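Local coordinates for protein alkane monooxygenase (Geobacillus thermodenitrificans, PDB 3B9O) that belongs to the luciferase-like monooxygenase family of TIM-barrel proteins and binds flavin mononucleotide, at residues A131-V135 with Y164-C168; Y158-D162 with S230-F236; Y169-G174 with H428-R434. All blocks are in the same frame, centred on the assembly; numbering follows the deposited sequence.

Contact 1: residues A131-V135 with Y164-C168; sequences AWNVV and YLEVC. With FMN (flavin mononucleotide), chain C.
The buried seam between a barrel strand and its covering helix is made here by Trp132 and Val134 of strand 131-135, which reach toward Tyr164, Leu165 and Cys168 of helix 164-168. The two segment axes stay 11.9 Å apart, a gap wide enough to call for large apolar side chains, and an indole suits it well. With its CG anti to the backbone N (chi1 172°), Trp132 extends its six-membered ring outward from the strand and meets the helix with the rim atoms CZ3 and CH2. Leu165 runs antiparallel alongside the indole, its CD2 lying 3.4 Å from Trp132 CZ3. At the neighbouring rim atom, Trp132 CH2 is 3.7 Å from Tyr164 CD2, which sits near the indole plane; the two rings are inclined by 60°, neither stacked nor edge-to-face. Cys168 SG comes within 4.3 Å of Trp132 CZ3 as an oblique sulfur-aromatic contact. This is how a TIM barrel is built: in the parallel sheet, alternate side chains of a strand point out to the helical layer and in to the barrel interior, and helix 154-174 belongs to the beta-alpha-beta crossover from strand 130-135 to strand 223-227. Val134, also outward, lays CG2 over the centre of the Trp132 ring, 3.6 Å above its plane, and its branched side chain keeps that face covered while the same CG2 approaches Leu165 CD2 at 4.3 Å. The polar ends of the large rings are satisfied beyond the seam, Trp132 NE1 by Phe105 O and Tyr164 OH by Glu110 O, and His115 adds an edge-to-face contact with Trp132. On the inner side of the strand, Val135 comes nearest flavin mononucleotide with CG2, 3.1 Å from its O2', an apolar wall of the ligand pocket.

Contact 2: residues Y158-D162 with S230-F236; sequences YDLAD and SERGREF. With FMN (flavin mononucleotide), chain C.
Arg232 reaches across from helix 231-236 to Asp159 and Asp162, forming a salt-bridge network in which one nitrogen serves both carboxylates. Arg232 NH2 meets Asp159 OD1 almost straight (2.9 Å, 172°), on the anti side. The bond from Arg232 NH2 to Asp162 OD1 is shorter but more bent (2.7 Å, 141°), on the syn side. Both oxygens lie in the guanidinium plane, yet each is met tilted out of its own carboxylate plane. Arg232 NH1 donates to a water that in turn donates to Asp162 OD2, which His240 NE2 also reaches. The bend at chi2 (57°) folds the guanidinium back so that Tyr158 CB sits 3.6 Å above its plane. Phe236 packs against Tyr158 CD2 and Ala161 CB. Gly233, having no side chain, brings CA over the Tyr158 ring as a CH-pi contact. Tyr158 OH donates to phosphate O2P of flavin mononucleotide (2.6 Å), while Ser230 N donates to O3P (3.0 Å). Ser230 OG accepts from Gly233 N (3.1 Å), an N-cap bond, and is hydrogen-bonded to His154 NE2. A phosphate held at the N-terminal end of a helix, where the helix dipole would favour it, is a familiar phosphate site of flavin-binding TIM barrels.

Contact 3: residues Y169-G174 with H428-R434; sequences YKLWEG and HIAARYR
His428 begins the contact by turning a ring edge to the face of Tyr169 in an offset edge-to-face pair, planes 88° apart, with CE1 3.3 Å from Tyr169 OH. Its ND1 accepts from Ala430 N (3.1 Å) and its NE2 is bonded to His240 O; Tyr169 OH has its own partner in His240 ND1. Ile429 borders the same tyrosine with CG1. Ala430, small enough to sit directly on an aromatic face, puts CB 3.5 Å from the Tyr169 ring centroid as a CH-pi contact. Tyr433 receives Lys170 CG over its own face, 3.8 Å from the centroid, and packs CD2 on Tyr169 CB. The extended lysine carries NZ past the ring to Glu166 and His201. Tyr433 O can come within 3.0 Å of Gly174 CA because the glycine offers no side chain. Last, Arg434 lies alongside Glu173 in a salt bridge: Arg434 NE donates to Glu173 OE2 (3.0 Å, 165°) from above the carboxylate plane. NH2 adds a weak bond and also reaches Leu424 O. Glu173 OE1 goes to Thr221, and two waters link Arg434 O to Glu173 O and Gly174 O. Aromatic and CH-pi packing thus gives way to ionic and water-mediated bonds at Arg434, and His428, held to His240, is probably neutral with NE2 protonated.

How the contacts relate
Contact 1 closes the earliest loop, from strand 130-135 to the middle of helix 154-174. Before that loop ends, contact 2 opens at 158-162 and runs to 230-236, so the two cross. Contact 3 opens at 169-174, after contact 1 has closed, and reaches 428-434 near the C terminus; it crosses contact 2 and is in series with contact 1. Helix 154-174 takes part in all three, tying a barrel strand, the helix at the flavin phosphate and the C-terminal segment together. Phe236 packs against Leu165 and Val134, joining contacts 1 and 2, and Trp132 touches Trp172, joining contacts 1 and 3; contacts 2 and 3 stay about 6 Å apart at their nearest atoms.

Contact 1: residues A131-V135 with Y164-C168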
loop_
_atom_site.group_PDB
_atom_site.type_symbol
_atom_site.label_atom_id
_atom_site.label_comp_id
_atom_site.label_asym_id
_atom_site.label_seq_id
_atom_site.Cartn_x
_atom_site.Cartn_y
_atom_site.Cartn_z
ATOM N N ALA A 131 -6.085 3.625 -6.191
ATOM C CA ALA A 131 -5.856 2.227 -5.903
ATOM C C ALA A 131 -6.208 2.012 -4.443
ATOM O O ALA A 131 -6.160 2.953 -3.638
ATOM C CB ALA A 131 -4.400 1.865 -6.166
ATOM N N TRP A 132 -6.613 0.786 -4.136
ATOM C CA TRP A 132 -6.973 0.414 -2.789
ATOM C C TRP A 132 -6.136 -0.757 -2.313
ATOM O O TRP A 132 -6.176 -1.857 -2.888
ATOM C CB TRP A 132 -8.494 0.126 -2.717
ATOM C CG TRP A 132 -8.989 -0.454 -1.418
ATOM C CD1 TRP A 132 -8.426 -0.315 -0.158
ATOM C CD2 TRP A 132 -10.173 -1.262 -1.246
ATOM N NE1 TRP A 132 -9.192 -1.022 0.776
ATOM C CE2 TRP A 132 -10.259 -1.607 0.143
ATOM C CE3 TRP A 132 -11.150 -1.754 -2.137
ATOM C CZ2 TRP A 132 -11.307 -2.416 0.666
ATOM C CZ3 TRP A 132 -12.194 -2.540 -1.620
ATOM C CH2 TRP A 132 -12.275 -2.836 -0.226
ATOM N N ASN A 133 -5.381 -0.502 -1.250
ATOM C CA ASN A 133 -4.683 -1.566 -0.524
ATOM C C ASN A 133 -5.607 -2.211 0.507
ATOM O O ASN A 133 -5.894 -1.649 1.566
ATOM C CB ASN A 133 -3.366 -1.088 0.085
ATOM C CG ASN A 133 -2.614 -2.216 0.834
ATOM O OD1 ASN A 133 -2.533 -3.351 0.354
ATOM N ND2 ASN A 133 -2.075 -1.905 2.002
ATOM N N VAL A 134 -6.096 -3.393 0.140
ATOM C CA VAL A 134 -7.065 -4.160 0.920
ATOM C C VAL A 134 -6.341 -4.853 2.050
ATOM O O VAL A 134 -5.420 -5.624 1.834
ATOM C CB VAL A 134 -7.786 -5.215 0.073
ATOM C CG1 VAL A 134 -8.832 -5.968 0.947
ATOM C CG2 VAL A 134 -8.459 -4.557 -1.084
ATOM N N VAL A 135 -6.784 -4.553 3.261
ATOM C CA VAL A 135 -6.129 -4.982 4.476
ATOM C C VAL A 135 -7.214 -5.542 5.436
ATOM O O VAL A 135 -8.389 -5.204 5.290
ATOM C CB VAL A 135 -5.379 -3.730 5.028
ATOM C CG1 VAL A 135 -5.599 -3.507 6.483
ATOM C CG2 VAL A 135 -3.920 -3.729 4.566
ATOM N N TYR A 164 -16.689 -8.493 1.438
ATOM C CA TYR A 164 -16.570 -7.042 1.353
ATOM C C TYR A 164 -16.237 -6.650 -0.115
ATOM O O TYR A 164 -16.880 -5.771 -0.708
ATOM C CB TYR A 164 -15.459 -6.579 2.324
ATOM C CG TYR A 164 -15.501 -5.105 2.661
ATOM C CD1 TYR A 164 -15.848 -4.683 3.953
ATOM C CD2 TYR A 164 -15.220 -4.129 1.680
ATOM C CE1 TYR A 164 -15.907 -3.345 4.306
ATOM C CE2 TYR A 164 -15.290 -2.742 2.019
ATOM C CZ TYR A 164 -15.631 -2.374 3.331
ATOM O OH TYR A 164 -15.714 -1.035 3.648
ATOM N N LEU A 165 -15.209 -7.284 -0.659
ATOM C CA LEU A 165 -14.840 -7.109 -2.077
ATOM C C LEU A 165 -15.963 -7.542 -3.034
ATOM O O LEU A 165 -16.208 -6.875 -4.028
ATOM C CB LEU A 165 -13.516 -7.804 -2.384
ATOM C CG LEU A 165 -12.233 -7.001 -2.066
ATOM C CD1 LEU A 165 -11.086 -7.873 -2.458
ATOM C CD2 LEU A 165 -12.164 -5.698 -2.865
ATOM N N GLU A 166 -16.657 -8.646 -2.722
ATOM C CA GLU A 166 -17.802 -9.123 -3.531
ATOM C C GLU A 166 -18.780 -7.956 -3.704
ATOM O O GLU A 166 -19.209 -7.646 -4.825
ATOM C CB GLU A 166 -18.518 -10.323 -2.837
ATOM C CG GLU A 166 -19.458 -11.146 -3.766
ATOM C CD GLU A 166 -20.378 -12.261 -3.085
ATOM O OE1 GLU A 166 -21.310 -12.720 -3.827
ATOM O OE2 GLU A 166 -20.210 -12.666 -1.870
ATOM N N VAL A 167 -19.112 -7.325 -2.573
ATOM C CA VAL A 167 -20.065 -6.182 -2.507
ATOM C C VAL A 167 -19.574 -4.994 -3.321
ATOM O O VAL A 167 -20.323 -4.456 -4.146
ATOM C CB VAL A 167 -20.339 -5.719 -1.024
ATOM C CG1 VAL A 167 -21.180 -4.464 -0.984
ATOM C CG2 VAL A 167 -21.014 -6.866 -0.196
ATOM N N CYS A 168 -18.304 -4.614 -3.112
ATOM C CA CYS A 168 -17.704 -3.499 -3.855
ATOM C C CYS A 168 -17.662 -3.789 -5.346
ATOM O O CYS A 168 -18.103 -2.960 -6.168
ATOM C CB CYS A 168 -16.308 -3.159 -3.272
ATOM S SG CYS A 168 -16.477 -2.464 -1.610
HETATM N N1 FMN C . -1.557 -3.629 7.928
HETATM C C2 FMN C . -2.215 -2.472 8.171
HETATM O O2 FMN C . -3.177 -2.495 8.993
HETATM N N3 FMN C . -1.808 -1.336 7.515
HETATM C C4 FMN C . -0.767 -1.355 6.623
HETATM O O4 FMN C . -0.421 -0.311 6.030
HETATM C C4A FMN C . -0.088 -2.556 6.361
HETATM N N5 FMN C . 0.953 -2.648 5.480
HETATM C C5A FMN C . 1.584 -3.849 5.284
HETATM C C6 FMN C . 2.667 -3.980 4.393
HETATM C C7 FMN C . 3.294 -5.226 4.196
HETATM C C7M FMN C . 4.462 -5.383 3.245
HETATM C C8 FMN C . 2.838 -6.344 4.879
HETATM C C8M FMN C . 3.504 -7.686 4.679
HETATM C C9 FMN C . 1.765 -6.229 5.771
HETATM C C9A FMN C . 1.135 -4.990 5.983
HETATM N N10 FMN C . 0.094 -4.884 6.849
HETATM C C10 FMN C . -0.513 -3.696 7.052
HETATM C "C1'" FMN C . -0.413 -6.053 7.599
HETATM C "C2'" FMN C . -1.637 -6.640 6.876
HETATM O "O2'" FMN C . -1.974 -5.863 5.725
HETATM C "C3'" FMN C . -2.906 -6.787 7.731
HETATM O "O3'" FMN C . -3.215 -5.603 8.497
HETATM C "C4'" FMN C . -2.934 -8.092 8.557
HETATM O "O4'" FMN C . -3.203 -7.845 9.940
HETATM C "C5'" FMN C . -1.660 -8.939 8.464
HETATM O "O5'" FMN C . -1.892 -9.828 7.379
HETATM P P FMN C . -1.273 -11.308 7.302
HETATM O O1P FMN C . -1.385 -11.846 8.720
HETATM O O2P FMN C . -2.149 -11.972 6.281
HETATM O O3P FMN C . 0.185 -11.138 6.917
#

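Contact 2: residues Y158-D162 with S230-F236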
loop_
_atom_site.group_PDB
_atom_site.type_symbol
_atom_site.label_atom_id
_atom_site.label_comp_id
_atom_site.label_asym_id
_atom_site.label_seq_id
_atom_site.Cartn_x
_atom_site.Cartn_y
_atom_site.Cartn_z
ATOM N N TYR A 158 -10.296 -12.499 6.769
ATOM C CA TYR A 158 -10.119 -12.617 5.314
ATOM C C TYR A 158 -11.367 -13.119 4.579
ATOM O O TYR A 158 -11.626 -12.712 3.444
ATOM C CB TYR A 158 -8.900 -13.485 4.961
ATOM C CG TYR A 158 -7.591 -12.724 5.008
ATOM C CD1 TYR A 158 -6.704 -12.876 6.066
ATOM C CD2 TYR A 158 -7.260 -11.825 4.000
ATOM C CE1 TYR A 158 -5.491 -12.148 6.102
ATOM C CE2 TYR A 158 -6.063 -11.086 4.027
ATOM C CZ TYR A 158 -5.180 -11.245 5.070
ATOM O OH TYR A 158 -3.993 -10.510 5.075
ATOM N N ASP A 159 -12.148 -13.984 5.217
ATOM C CA ASP A 159 -13.438 -14.365 4.659
ATOM C C ASP A 159 -14.389 -13.157 4.574
ATOM O O ASP A 159 -15.123 -13.002 3.601
ATOM C CB ASP A 159 -14.081 -15.459 5.510
ATOM C CG ASP A 159 -13.247 -16.754 5.542
ATOM O OD1 ASP A 159 -12.576 -17.087 4.554
ATOM O OD2 ASP A 159 -13.303 -17.431 6.567
ATOM N N LEU A 160 -14.388 -12.332 5.617
ATOM C CA LEU A 160 -15.144 -11.088 5.631
ATOM C C LEU A 160 -14.672 -10.158 4.488
ATOM O O LEU A 160 -15.491 -9.596 3.734
ATOM C CB LEU A 160 -15.009 -10.416 7.011
ATOM C CG LEU A 160 -15.452 -8.952 7.116
ATOM C CD1 LEU A 160 -16.930 -8.789 6.776
ATOM C CD2 LEU A 160 -15.178 -8.430 8.501
ATOM N N ALA A 161 -13.352 -10.031 4.346
ATOM C CA ALA A 161 -12.783 -9.298 3.233
ATOM C C ALA A 161 -13.239 -9.824 1.852
ATOM O O ALA A 161 -13.508 -9.022 0.940
ATOM C CB ALA A 161 -11.267 -9.287 3.354
ATOM N N ASP A 162 -13.303 -11.160 1.677
ATOM C CA ASP A 162 -13.825 -11.733 0.457
ATOM C C ASP A 162 -15.198 -11.149 0.108
ATOM O O ASP A 162 -15.414 -10.677 -1.011
ATOM C CB ASP A 162 -13.949 -13.263 0.569
ATOM C CG ASP A 162 -12.655 -13.983 0.269
ATOM O OD1 ASP A 162 -12.366 -14.984 0.962
ATOM O OD2 ASP A 162 -11.924 -13.592 -0.674
ATOM N N SER A 230 0.554 -13.802 5.583
ATOM C CA SER A 230 0.039 -15.075 6.115
ATOM C C SER A 230 -0.425 -15.947 4.973
ATOM O O SER A 230 -0.649 -15.457 3.851
ATOM C CB SER A 230 -1.099 -14.831 7.107
ATOM O OG SER A 230 -2.235 -14.348 6.412
ATOM N N GLU A 231 -0.559 -17.248 5.226
ATOM C CA GLU A 231 -0.984 -18.142 4.162
ATOM C C GLU A 231 -2.366 -17.743 3.627
ATOM O O GLU A 231 -2.589 -17.736 2.423
ATOM C CB GLU A 231 -0.946 -19.600 4.618
ATOM C CG GLU A 231 -1.360 -20.545 3.512
ATOM C CD GLU A 231 -1.136 -22.000 3.829
ATOM O OE1 GLU A 231 -1.657 -22.842 3.050
ATOM O OE2 GLU A 231 -0.441 -22.292 4.833
ATOM N N ARG A 232 -3.274 -17.384 4.532
ATOM C CA ARG A 232 -4.599 -16.892 4.151
ATOM C C ARG A 232 -4.513 -15.596 3.303
ATOM O O ARG A 232 -5.251 -15.444 2.320
ATOM C CB ARG A 232 -5.461 -16.656 5.412
ATOM C CG ARG A 232 -6.952 -16.381 5.144
ATOM C CD ARG A 232 -7.631 -17.513 4.348
ATOM N NE ARG A 232 -8.995 -17.154 3.955
ATOM C CZ ARG A 232 -9.334 -16.421 2.875
ATOM N NH1 ARG A 232 -8.400 -15.951 2.035
ATOM N NH2 ARG A 232 -10.618 -16.187 2.617
ATOM N N GLY A 233 -3.664 -14.666 3.732
ATOM C CA GLY A 233 -3.364 -13.441 2.999
ATOM C C GLY A 233 -2.851 -13.706 1.582
ATOM O O GLY A 233 -3.335 -13.119 0.629
ATOM N N ARG A 234 -1.911 -14.639 1.430
ATOM C CA ARG A 234 -1.357 -14.955 0.100
ATOM C C ARG A 234 -2.431 -15.530 -0.760
ATOM O O ARG A 234 -2.489 -15.247 -1.946
ATOM C CB ARG A 234 -0.166 -15.928 0.169
ATOM C CG ARG A 234 1.159 -15.259 0.512
ATOM C CD ARG A 234 2.333 -16.283 0.523
ATOM N NE ARG A 234 2.504 -16.669 1.904
ATOM C CZ ARG A 234 2.559 -17.887 2.403
ATOM N NH1 ARG A 234 2.523 -18.985 1.648
ATOM N NH2 ARG A 234 2.698 -17.975 3.702
ATOM N N GLU A 235 -3.315 -16.335 -0.160
ATOM C CA GLU A 235 -4.436 -16.898 -0.910
ATOM C C GLU A 235 -5.396 -15.796 -1.377
ATOM O O GLU A 235 -5.948 -15.842 -2.497
ATOM C CB GLU A 235 -5.190 -17.906 -0.041
ATOM C CG GLU A 235 -6.266 -18.658 -0.809
ATOM C CD GLU A 235 -5.694 -19.648 -1.824
ATOM O OE1 GLU A 235 -6.429 -20.007 -2.745
ATOM O OE2 GLU A 235 -4.514 -20.059 -1.708
ATOM N N PHE A 236 -5.618 -14.832 -0.487
ATOM C CA PHE A 236 -6.480 -13.675 -0.768
ATOM C C PHE A 236 -5.933 -12.817 -1.899
ATOM O O PHE A 236 -6.676 -12.424 -2.786
ATOM C CB PHE A 236 -6.643 -12.800 0.483
ATOM C CG PHE A 236 -7.632 -11.669 0.307
ATOM C CD1 PHE A 236 -8.978 -11.885 0.505
ATOM C CD2 PHE A 236 -7.216 -10.396 -0.054
ATOM C CE1 PHE A 236 -9.902 -10.856 0.351
ATOM C CE2 PHE A 236 -8.153 -9.349 -0.207
ATOM C CZ PHE A 236 -9.489 -9.597 0.004
HETATM N N1 FMN C . -1.557 -3.629 7.928
HETATM C C2 FMN C . -2.215 -2.472 8.171
HETATM O O2 FMN C . -3.177 -2.495 8.993
HETATM N N3 FMN C . -1.808 -1.336 7.515
HETATM C C4 FMN C . -0.767 -1.355 6.623
HETATM O O4 FMN C . -0.421 -0.311 6.030
HETATM C C4A FMN C . -0.088 -2.556 6.361
HETATM N N5 FMN C . 0.953 -2.648 5.480
HETATM C C5A FMN C . 1.584 -3.849 5.284
HETATM C C6 FMN C . 2.667 -3.980 4.393
HETATM C C7 FMN C . 3.294 -5.226 4.196
HETATM C C7M FMN C . 4.462 -5.383 3.245
HETATM C C8 FMN C . 2.838 -6.344 4.879
HETATM C C8M FMN C . 3.504 -7.686 4.679
HETATM C C9 FMN C . 1.765 -6.229 5.771
HETATM C C9A FMN C . 1.135 -4.990 5.983
HETATM N N10 FMN C . 0.094 -4.884 6.849
HETATM C C10 FMN C . -0.513 -3.696 7.052
HETATM C "C1'" FMN C . -0.413 -6.053 7.599
HETATM C "C2'" FMN C . -1.637 -6.640 6.876
HETATM O "O2'" FMN C . -1.974 -5.863 5.725
HETATM C "C3'" FMN C . -2.906 -6.787 7.731
HETATM O "O3'" FMN C . -3.215 -5.603 8.497
HETATM C "C4'" FMN C . -2.934 -8.092 8.557
HETATM O "O4'" FMN C . -3.203 -7.845 9.940
HETATM C "C5'" FMN C . -1.660 -8.939 8.464
HETATM O "O5'" FMN C . -1.892 -9.828 7.379
HETATM P P FMN C . -1.273 -11.308 7.302
HETATM O O1P FMN C . -1.385 -11.846 8.720
HETATM O O2P FMN C . -2.149 -11.972 6.281
HETATM O O3P FMN C . 0.185 -11.138 6.917
HETATM O O HOH W 1 -9.628 -15.115 -0.388
#

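Contact 3: residues Y169-G174 with H428-R434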
loop_
_atom_site.group_PDB
_atom_site.type_symbol
_atom_site.label_atom_id
_atom_site.label_comp_id
_atom_site.label_asym_id
_atom_site.label_seq_id
_atom_site.Cartn_x
_atom_site.Cartn_y
_atom_site.Cartn_z
ATOM N N TYR A 169 -17.205 -4.992 -5.720
ATOM C CA TYR A 169 -17.212 -5.372 -7.159
ATOM C C TYR A 169 -18.615 -5.258 -7.779
ATOM O O TYR A 169 -18.763 -4.705 -8.868
ATOM C CB TYR A 169 -16.730 -6.819 -7.398
ATOM C CG TYR A 169 -15.302 -7.160 -7.018
ATOM C CD1 TYR A 169 -14.983 -8.466 -6.625
ATOM C CD2 TYR A 169 -14.267 -6.195 -7.046
ATOM C CE1 TYR A 169 -13.687 -8.836 -6.283
ATOM C CE2 TYR A 169 -12.936 -6.556 -6.707
ATOM C CZ TYR A 169 -12.673 -7.880 -6.313
ATOM O OH TYR A 169 -11.398 -8.256 -5.988
ATOM N N LYS A 170 -19.652 -5.786 -7.101
ATOM C CA LYS A 170 -21.035 -5.659 -7.637
ATOM C C LYS A 170 -21.455 -4.200 -7.834
ATOM O O LYS A 170 -21.945 -3.842 -8.880
ATOM C CB LYS A 170 -22.039 -6.368 -6.745
ATOM C CG LYS A 170 -21.908 -7.915 -6.786
ATOM C CD LYS A 170 -22.651 -8.530 -5.588
ATOM C CE LYS A 170 -22.421 -10.037 -5.647
ATOM N NZ LYS A 170 -23.351 -10.759 -4.778
ATOM N N LEU A 171 -21.242 -3.372 -6.822
ATOM C CA LEU A 171 -21.483 -1.915 -6.928
ATOM C C LEU A 171 -20.728 -1.225 -8.073
ATOM O O LEU A 171 -21.295 -0.497 -8.901
ATOM C CB LEU A 171 -21.185 -1.229 -5.565
ATOM C CG LEU A 171 -22.066 -1.675 -4.382
ATOM C CD1 LEU A 171 -21.545 -1.132 -3.058
ATOM C CD2 LEU A 171 -23.575 -1.269 -4.611
ATOM N N TRP A 172 -19.434 -1.478 -8.131
ATOM C CA TRP A 172 -18.564 -0.793 -9.067
ATOM C C TRP A 172 -18.681 -1.226 -10.523
ATOM O O TRP A 172 -18.513 -0.404 -11.399
ATOM C CB TRP A 172 -17.111 -0.961 -8.629
ATOM C CG TRP A 172 -16.750 -0.209 -7.382
ATOM C CD1 TRP A 172 -17.258 0.988 -6.978
ATOM C CD2 TRP A 172 -15.720 -0.554 -6.444
ATOM N NE1 TRP A 172 -16.644 1.389 -5.811
ATOM C CE2 TRP A 172 -15.679 0.478 -5.472
ATOM C CE3 TRP A 172 -14.834 -1.649 -6.316
ATOM C CZ2 TRP A 172 -14.818 0.431 -4.363
ATOM C CZ3 TRP A 172 -13.969 -1.696 -5.235
ATOM C CH2 TRP A 172 -13.959 -0.650 -4.264
ATOM N N GLU A 173 -18.940 -2.518 -10.746
ATOM C CA GLU A 173 -18.878 -3.149 -12.061
ATOM C C GLU A 173 -20.253 -3.468 -12.602
ATOM O O GLU A 173 -20.458 -3.450 -13.807
ATOM C CB GLU A 173 -18.105 -4.477 -12.011
ATOM C CG GLU A 173 -16.614 -4.381 -11.565
ATOM C CD GLU A 173 -15.755 -3.679 -12.609
ATOM O OE1 GLU A 173 -14.781 -3.026 -12.210
ATOM O OE2 GLU A 173 -16.059 -3.791 -13.810
ATOM N N GLY A 174 -21.176 -3.786 -11.717
ATOM C CA GLY A 174 -22.469 -4.335 -12.173
ATOM C C GLY A 174 -23.731 -3.481 -11.994
ATOM O O GLY A 174 -24.767 -3.702 -12.660
ATOM N N HIS A 428 -10.057 -11.644 -14.155
ATOM C CA HIS A 428 -10.325 -11.230 -12.771
ATOM C C HIS A 428 -11.747 -11.614 -12.297
ATOM O O HIS A 428 -12.701 -11.490 -13.049
ATOM C CB HIS A 428 -10.101 -9.725 -12.633
ATOM C CG HIS A 428 -9.984 -9.268 -11.212
ATOM N ND1 HIS A 428 -11.082 -9.093 -10.395
ATOM C CD2 HIS A 428 -8.899 -8.973 -10.459
ATOM C CE1 HIS A 428 -10.681 -8.696 -9.201
ATOM N NE2 HIS A 428 -9.358 -8.614 -9.214
ATOM N N ILE A 429 -11.915 -12.036 -11.046
ATOM C CA ILE A 429 -13.252 -12.475 -10.552
ATOM C C ILE A 429 -14.383 -11.399 -10.556
ATOM O O ILE A 429 -15.573 -11.716 -10.719
ATOM C CB ILE A 429 -13.146 -13.198 -9.150
ATOM C CG1 ILE A 429 -12.536 -12.275 -8.097
ATOM C CG2 ILE A 429 -12.277 -14.455 -9.260
ATOM C CD1 ILE A 429 -12.698 -12.795 -6.694
ATOM N N ALA A 430 -14.013 -10.137 -10.373
ATOM C CA ALA A 430 -14.948 -9.017 -10.475
ATOM C C ALA A 430 -15.629 -8.903 -11.837
ATOM O O ALA A 430 -16.733 -8.367 -11.924
ATOM C CB ALA A 430 -14.253 -7.729 -10.161
ATOM N N ALA A 431 -14.971 -9.393 -12.893
ATOM C CA ALA A 431 -15.503 -9.325 -14.248
ATOM C C ALA A 431 -16.814 -10.090 -14.407
ATOM O O ALA A 431 -17.611 -9.792 -15.331
ATOM C CB ALA A 431 -14.479 -9.808 -15.266
ATOM N N ARG A 432 -17.030 -11.050 -13.508
ATOM C CA ARG A 432 -18.294 -11.832 -13.396
ATOM C C ARG A 432 -19.533 -10.968 -13.252
ATOM O O ARG A 432 -20.622 -11.383 -13.664
ATOM C CB ARG A 432 -18.260 -12.784 -12.187
ATOM C CG ARG A 432 -17.448 -14.041 -12.420
ATOM C CD ARG A 432 -16.675 -14.447 -11.191
ATOM N NE ARG A 432 -15.515 -15.275 -11.543
ATOM C CZ ARG A 432 -15.391 -16.559 -11.216
ATOM N NH1 ARG A 432 -16.354 -17.162 -10.518
ATOM N NH2 ARG A 432 -14.304 -17.246 -11.572
ATOM N N TYR A 433 -19.389 -9.782 -12.653
ATOM C CA TYR A 433 -20.566 -8.966 -12.314
ATOM C C TYR A 433 -20.960 -7.931 -13.348
ATOM O O TYR A 433 -21.908 -7.171 -13.143
ATOM C CB TYR A 433 -20.415 -8.316 -10.947
ATOM C CG TYR A 433 -20.046 -9.287 -9.872
ATOM C CD1 TYR A 433 -20.934 -10.292 -9.455
ATOM C CD2 TYR A 433 -18.806 -9.207 -9.265
ATOM C CE1 TYR A 433 -20.561 -11.205 -8.441
ATOM C CE2 TYR A 433 -18.428 -10.088 -8.273
ATOM C CZ TYR A 433 -19.301 -11.082 -7.864
ATOM O OH TYR A 433 -18.879 -11.936 -6.876
ATOM N N ARG A 434 -20.284 -7.928 -14.480
ATOM C CA ARG A 434 -20.604 -6.963 -15.522
ATOM C C ARG A 434 -21.961 -7.083 -16.246
ATOM O O ARG A 434 -22.501 -6.075 -16.711
ATOM C CB ARG A 434 -19.462 -6.878 -16.500
ATOM C CG ARG A 434 -18.258 -6.375 -15.824
ATOM C CD ARG A 434 -17.069 -6.512 -16.697
ATOM N NE ARG A 434 -15.941 -5.819 -16.083
ATOM C CZ ARG A 434 -14.666 -5.931 -16.454
ATOM N NH1 ARG A 434 -14.293 -6.733 -17.445
ATOM N NH2 ARG A 434 -13.757 -5.221 -15.816
HETATM O O HOH W 2 -21.622 -3.607 -16.466
HETATM O O HOH W 3 -25.133 -4.557 -15.597
#